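Acetyl transferase (Salmonella typhimurium, PDB 1Z9U) probably transfers an acetyl group from acetyl-CoA to the N-terminal serine of ribosomal protein L7/L12, as a member of the GNAT acetyltransferase family. Local coordinates at residues Gly154-Ala159 with Val169-Arg174; Gln37-Pro42 with Lys133-Asn138. One frame throughout, in Å; residues are numbered along the deposited sequence.

Contact 1 (Gly154-Ala159 with Val169-Arg174)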
loop_
_atom_site.group_PDB
_atom_site.type_symbol
_atom_site.label_atom_id
_atom_site.label_comp_id
_atom_site.label_asym_id
_atom_site.label_seq_id
_atom_site.Cartn_x
_atom_site.Cartn_y
_atom_site.Cartn_z
ATOM N N GLY B 154 5.468 -9.283 -9.373
ATOM C CA GLY B 154 5.807 -8.181 -10.251
ATOM C C GLY B 154 6.989 -7.353 -9.813
ATOM O O GLY B 154 7.642 -7.644 -8.813
ATOM N N CYS B 155 7.261 -6.316 -10.595
ATOM C CA CYS B 155 8.383 -5.433 -10.342
ATOM C C CYS B 155 7.880 -4.001 -10.454
ATOM O O CYS B 155 7.408 -3.576 -11.506
ATOM C CB CYS B 155 9.522 -5.711 -11.329
ATOM S SG CYS B 155 10.985 -4.668 -11.049
ATOM N N MET B 156 7.939 -3.284 -9.338
ATOM C CA MET B 156 7.464 -1.909 -9.264
ATOM C C MET B 156 8.623 -0.960 -9.582
ATOM O O MET B 156 9.604 -0.895 -8.841
ATOM C CB MET B 156 6.864 -1.639 -7.879
ATOM C CG MET B 156 5.801 -2.676 -7.438
ATOM S SD MET B 156 5.088 -2.407 -5.784
ATOM C CE MET B 156 6.483 -2.837 -4.794
ATOM N N LYS B 157 8.511 -0.253 -10.706
ATOM C CA LYS B 157 9.551 0.663 -11.180
ATOM C C LYS B 157 9.652 1.895 -10.275
ATOM O O LYS B 157 8.650 2.590 -10.041
ATOM C CB LYS B 157 9.257 1.082 -12.636
ATOM C CG LYS B 157 10.220 2.101 -13.257
ATOM C CD LYS B 157 9.880 2.336 -14.745
ATOM C CE LYS B 157 10.845 3.320 -15.432
ATOM N NZ LYS B 157 12.258 2.800 -15.572
ATOM N N GLN B 158 10.857 2.146 -9.757
ATOM C CA GLN B 158 11.149 3.380 -9.017
ATOM C C GLN B 158 10.144 3.618 -7.886
ATOM O O GLN B 158 9.731 4.749 -7.622
ATOM C CB GLN B 158 11.240 4.576 -10.001
ATOM C CG GLN B 158 12.402 4.397 -11.015
ATOM C CD GLN B 158 12.542 5.494 -12.078
ATOM O OE1 GLN B 158 13.289 5.326 -13.039
ATOM N NE2 GLN B 158 11.851 6.600 -11.910
ATOM N N ALA B 159 9.746 2.536 -7.227
ATOM C CA ALA B 159 8.673 2.582 -6.246
ATOM C C ALA B 159 9.102 3.206 -4.927
ATOM O O ALA B 159 8.276 3.759 -4.193
ATOM C CB ALA B 159 8.114 1.199 -6.014
ATOM N N VAL B 169 11.432 -2.155 -7.020
ATOM C CA VAL B 169 11.184 -3.171 -6.009
ATOM C C VAL B 169 10.361 -4.343 -6.539
ATOM O O VAL B 169 9.365 -4.159 -7.240
ATOM C CB VAL B 169 10.648 -2.593 -4.638
ATOM C CG1 VAL B 169 10.737 -1.072 -4.567
ATOM C CG2 VAL B 169 9.278 -3.117 -4.268
ATOM N N ASN B 170 10.820 -5.546 -6.212
ATOM C CA ASN B 170 10.103 -6.780 -6.492
ATOM C C ASN B 170 9.009 -6.995 -5.459
ATOM O O ASN B 170 9.212 -6.725 -4.276
ATOM C CB ASN B 170 11.070 -7.962 -6.424
ATOM C CG ASN B 170 11.908 -8.096 -7.678
ATOM O OD1 ASN B 170 11.509 -7.658 -8.757
ATOM N ND2 ASN B 170 13.060 -8.718 -7.546
ATOM N N MET B 171 7.857 -7.480 -5.913
ATOM C CA MET B 171 6.780 -7.842 -5.017
ATOM C C MET B 171 6.589 -9.344 -5.081
ATOM O O MET B 171 6.379 -9.906 -6.154
ATOM C CB MET B 171 5.464 -7.124 -5.377
ATOM C CG MET B 171 4.249 -7.620 -4.533
ATOM S SD MET B 171 2.632 -6.834 -4.894
ATOM C CE MET B 171 2.819 -5.311 -3.967
ATOM N N TYR B 172 6.670 -9.983 -3.916
ATOM C CA TYR B 172 6.488 -11.418 -3.794
ATOM C C TYR B 172 5.269 -11.680 -2.937
ATOM O O TYR B 172 4.995 -10.924 -2.009
ATOM C CB TYR B 172 7.692 -12.045 -3.097
ATOM C CG TYR B 172 8.998 -12.032 -3.856
ATOM C CD1 TYR B 172 9.330 -13.089 -4.708
ATOM C CD2 TYR B 172 9.938 -10.998 -3.672
ATOM C CE1 TYR B 172 10.531 -13.118 -5.392
ATOM C CE2 TYR B 172 11.162 -11.021 -4.348
ATOM C CZ TYR B 172 11.450 -12.086 -5.213
ATOM O OH TYR B 172 12.654 -12.148 -5.901
ATOM N N ALA B 173 4.559 -12.766 -3.214
ATOM C CA ALA B 173 3.445 -13.155 -2.361
ATOM C C ALA B 173 3.362 -14.646 -2.148
ATOM O O ALA B 173 3.821 -15.431 -2.981
ATOM C CB ALA B 173 2.123 -12.659 -2.926
ATOM N N ARG B 174 2.726 -15.009 -1.038
ATOM C CA ARG B 174 2.386 -16.375 -0.721
ATOM C C ARG B 174 0.971 -16.442 -0.141
ATOM O O ARG B 174 0.646 -15.701 0.781
ATOM C CB ARG B 174 3.397 -16.943 0.281
ATOM C CG ARG B 174 3.157 -18.411 0.558
ATOM C CD ARG B 174 4.202 -19.002 1.442
ATOM N NE ARG B 174 3.919 -20.412 1.681
ATOM C CZ ARG B 174 4.575 -21.167 2.557
ATOM N NH1 ARG B 174 5.564 -20.652 3.281
ATOM N NH2 ARG B 174 4.244 -22.442 2.703
#
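Met156 and Val169 face each other as a hydrogen-bonded pair in the antiparallel beta hairpin of strands 151-162 and 165-175, the first of them outermost in the GNAT sheet within this chain. Two backbone bonds close this pair: Met156 N gives its hydrogen to Val169 O at 2.7 Å, and Val169 N returns one to Met156 O at 2.9 Å. Two residues along, Met171 N reaches Gly154 O at 2.9 Å almost straight (173° at the hydrogen), whereas the return bond from Gly154 N to Met171 O is weak at 3.4 Å.

The face carrying Met156, Val169 and Met171 is the closely packed one. CG1 of Val169 meets, at 3.8 Å, the CB of Ala159, the last residue of the type II turn that starts at Met156. With CG anti to the carbonyl carbon (chi1 -52°) and the chain extended at chi2, Met156 brings its SD to 4.1 Å from CE of Met171. Lys133 of the adjoining strand also borders Met156 and Val169, and Arg129 of the second subunit packs on Met156.

The other face is sparser. Here Cys155 and Asn170 form the non-hydrogen-bonded pair, their CA atoms 4.4 Å apart; Cys155 is partly exposed, and its backbone bonds to the second subunit. The loosest part is the turn, where Lys157 projects from the hairpin, although its backbone N is bonded to Glu153 of the second subunit. Asn170 spends its amide nitrogen on Asn142 of helix 139-147, and its OD1 stands 3.8 Å from both CB and SG of Cys155.

Contact 2 (Gln37-Pro42 with Lys133-Asn138). With SO4 (sulfate ion), chain J; SO4 (sulfate ion), chain I.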
loop_
_atom_site.group_PDB
_atom_site.type_symbol
_atom_site.label_atom_id
_atom_site.label_comp_id
_atom_site.label_asym_id
_atom_site.label_seq_id
_atom_site.Cartn_x
_atom_site.Cartn_y
_atom_site.Cartn_z
ATOM N N GLN B 37 20.715 0.882 3.929
ATOM C CA GLN B 37 20.172 0.443 2.640
ATOM C C GLN B 37 18.811 -0.268 2.725
ATOM O O GLN B 37 18.182 -0.545 1.700
ATOM C CB GLN B 37 21.177 -0.459 1.925
ATOM C CG GLN B 37 22.237 0.318 1.168
ATOM C CD GLN B 37 23.031 -0.551 0.210
ATOM O OE1 GLN B 37 22.924 -0.400 -1.015
ATOM N NE2 GLN B 37 23.828 -1.478 0.759
ATOM N N SER B 38 18.360 -0.554 3.942
ATOM C CA SER B 38 17.174 -1.377 4.146
ATOM C C SER B 38 15.903 -0.548 4.011
ATOM O O SER B 38 15.877 0.620 4.392
ATOM C CB SER B 38 17.224 -2.055 5.524
ATOM O OG SER B 38 16.184 -3.015 5.683
ATOM N N LEU B 39 14.856 -1.157 3.462
ATOM C CA LEU B 39 13.510 -0.573 3.503
ATOM C C LEU B 39 12.816 -0.796 4.854
ATOM O O LEU B 39 11.801 -0.170 5.124
ATOM C CB LEU B 39 12.624 -1.127 2.373
ATOM C CG LEU B 39 13.062 -0.999 0.907
ATOM C CD1 LEU B 39 12.045 -1.657 -0.020
ATOM C CD2 LEU B 39 13.286 0.454 0.500
ATOM N N ASP B 40 13.377 -1.661 5.703
ATOM C CA ASP B 40 12.641 -2.206 6.862
ATOM C C ASP B 40 12.939 -1.617 8.237
ATOM O O ASP B 40 12.456 -2.122 9.266
ATOM C CB ASP B 40 12.766 -3.733 6.909
ATOM C CG ASP B 40 11.850 -4.421 5.911
ATOM O OD1 ASP B 40 12.176 -5.560 5.517
ATOM O OD2 ASP B 40 10.809 -3.822 5.524
ATOM N N TRP B 41 13.737 -0.560 8.261
ATOM C CA TRP B 41 13.818 0.299 9.434
ATOM C C TRP B 41 13.879 1.730 8.915
ATOM O O TRP B 41 14.683 2.027 8.020
ATOM C CB TRP B 41 15.040 -0.033 10.287
ATOM C CG TRP B 41 15.111 0.767 11.540
ATOM C CD1 TRP B 41 15.775 1.942 11.721
ATOM C CD2 TRP B 41 14.484 0.461 12.796
ATOM N NE1 TRP B 41 15.608 2.388 13.010
ATOM C CE2 TRP B 41 14.820 1.498 13.693
ATOM C CE3 TRP B 41 13.672 -0.591 13.251
ATOM C CZ2 TRP B 41 14.367 1.519 15.024
ATOM C CZ3 TRP B 41 13.230 -0.573 14.573
ATOM C CH2 TRP B 41 13.579 0.477 15.440
ATOM N N PRO B 42 13.027 2.624 9.453
ATOM C CA PRO B 42 13.042 3.976 8.893
ATOM C C PRO B 42 14.393 4.623 9.198
ATOM O O PRO B 42 14.899 4.500 10.318
ATOM C CB PRO B 42 11.889 4.684 9.617
ATOM C CG PRO B 42 11.097 3.590 10.304
ATOM C CD PRO B 42 12.068 2.487 10.565
ATOM N N LYS B 133 7.866 -7.040 -0.154
ATOM C CA LYS B 133 8.410 -6.074 -1.109
ATOM C C LYS B 133 9.862 -5.807 -0.763
ATOM O O LYS B 133 10.180 -5.419 0.365
ATOM C CB LYS B 133 7.629 -4.764 -1.065
ATOM C CG LYS B 133 6.212 -4.875 -1.610
ATOM C CD LYS B 133 5.300 -3.779 -1.059
ATOM C CE LYS B 133 5.579 -2.436 -1.697
ATOM N NZ LYS B 133 4.589 -1.394 -1.270
ATOM N N CYS B 134 10.757 -6.032 -1.715
ATOM C CA CYS B 134 12.145 -5.691 -1.485
ATOM C C CYS B 134 12.803 -5.134 -2.740
ATOM O O CYS B 134 12.381 -5.428 -3.864
ATOM C CB CYS B 134 12.917 -6.902 -0.954
ATOM S SG CYS B 134 12.951 -8.289 -2.087
ATOM N N ARG B 135 13.841 -4.330 -2.530
ATOM C CA ARG B 135 14.632 -3.775 -3.633
ATOM C C ARG B 135 15.145 -4.887 -4.531
ATOM O O ARG B 135 15.599 -5.923 -4.034
ATOM C CB ARG B 135 15.794 -2.943 -3.092
ATOM C CG ARG B 135 15.367 -1.555 -2.604
ATOM C CD ARG B 135 16.530 -0.810 -1.921
ATOM N NE ARG B 135 17.680 -0.642 -2.808
ATOM C CZ ARG B 135 18.712 0.160 -2.545
ATOM N NH1 ARG B 135 18.728 0.879 -1.425
ATOM N NH2 ARG B 135 19.723 0.257 -3.401
ATOM N N VAL B 136 15.029 -4.675 -5.843
ATOM C CA VAL B 136 15.563 -5.581 -6.869
ATOM C C VAL B 136 17.037 -5.878 -6.629
ATOM O O VAL B 136 17.471 -7.015 -6.806
ATOM C CB VAL B 136 15.361 -5.007 -8.321
ATOM C CG1 VAL B 136 16.199 -5.759 -9.362
ATOM C CG2 VAL B 136 13.878 -5.052 -8.721
ATOM N N ASP B 137 17.793 -4.861 -6.213
ATOM C CA ASP B 137 19.236 -4.978 -6.028
ATOM C C ASP B 137 19.671 -5.529 -4.655
ATOM O O ASP B 137 20.845 -5.540 -4.348
ATOM C CB ASP B 137 19.935 -3.640 -6.336
ATOM C CG ASP B 137 19.597 -2.524 -5.332
ATOM O OD1 ASP B 137 19.001 -2.785 -4.262
ATOM O OD2 ASP B 137 19.943 -1.357 -5.632
ATOM N N ASN B 138 18.715 -5.956 -3.831
ATOM C CA ASN B 138 19.031 -6.600 -2.567
ATOM C C ASN B 138 19.004 -8.117 -2.750
ATOM O O ASN B 138 17.934 -8.736 -2.783
ATOM C CB ASN B 138 18.061 -6.151 -1.484
ATOM C CG ASN B 138 18.552 -6.468 -0.078
ATOM O OD1 ASN B 138 18.240 -5.737 0.863
ATOM N ND2 ASN B 138 19.280 -7.559 0.080
HETATM S S SO4 J . 14.644 -4.527 1.505
HETATM O O1 SO4 J . 14.845 -5.873 2.047
HETATM O O2 SO4 J . 15.143 -4.431 0.132
HETATM O O3 SO4 J . 13.200 -4.268 1.564
HETATM O O4 SO4 J . 15.332 -3.565 2.352
HETATM S S SO4 I . 21.776 2.974 -1.604
HETATM O O1 SO4 I . 22.796 2.829 -0.566
HETATM O O2 SO4 I . 21.996 4.238 -2.304
HETATM O O3 SO4 I . 21.872 1.872 -2.559
HETATM O O4 SO4 I . 20.445 2.985 -0.997
#
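Leu39 and Arg135 approach at the end of strand 129-135, which in GNAT folds parts from its parallel neighbour, here 93-100, to admit acetyl-CoA, and a sulfate ion fills much of the interval between their backbones. The loop 37-42 gives one oxygen of this ion the N-H of Leu39 (N to O4, 2.7 Å, nearly straight), and the strand gives another the N-H of Arg135 (N to O2, 3.0 Å).

The Arg135 side chain starts toward the loop. Its CB lies 3.6 Å from the sulfate O2, and CG passes 4.2 Å from the CD1 methyl of Leu39. CD then comes within 4.0 Å of Gln37 O, where a bend in the chain (chi3 59°) redirects the tip. NE makes a weak bond to Asp137 OD1, while NH2 forms a salt bridge with OD2 of the same carboxylate at 2.8 Å. That carboxylate oxygen uses its syn lone pair and lies in the guanidinium plane. A second sulfate takes NH1 through O4 and NH2 through O3, both at 2.8 Å; together with Asp137, this fixes the rotation of the guanidinium group.

Ser38, Cys134 and Asn138 all contact CoA in a structure of this protein, Cys134 covalently. Both sulfates probably come from the crystallisation liquor, but the first is held by backbone N-H groups beside these residues, consistent with a site whose N-H groups could receive anionic or carbonyl oxygens of CoA.

The two contacts illustrate how one sheet can support both a subunit interface and a ligand cleft. Their centres lie 11 Å apart, and both segments of contact 2 come earlier in the chain than those of contact 1. Strands 129-135 and 165-175 are neighbours in the sheet, and Asn170 N sits 2.8 Å from Cys134 O, a probable hydrogen bond joining the contacts directly. Contact 1 adds the hairpin whose outer strand meets the second subunit; contact 2, nearer the chain's centre (about 11 Å between centres, against 16 Å), brings the loop after helix 32-35 up to the CoA site. The hairpin thus connects the subunit interface to the strand bearing Cys134.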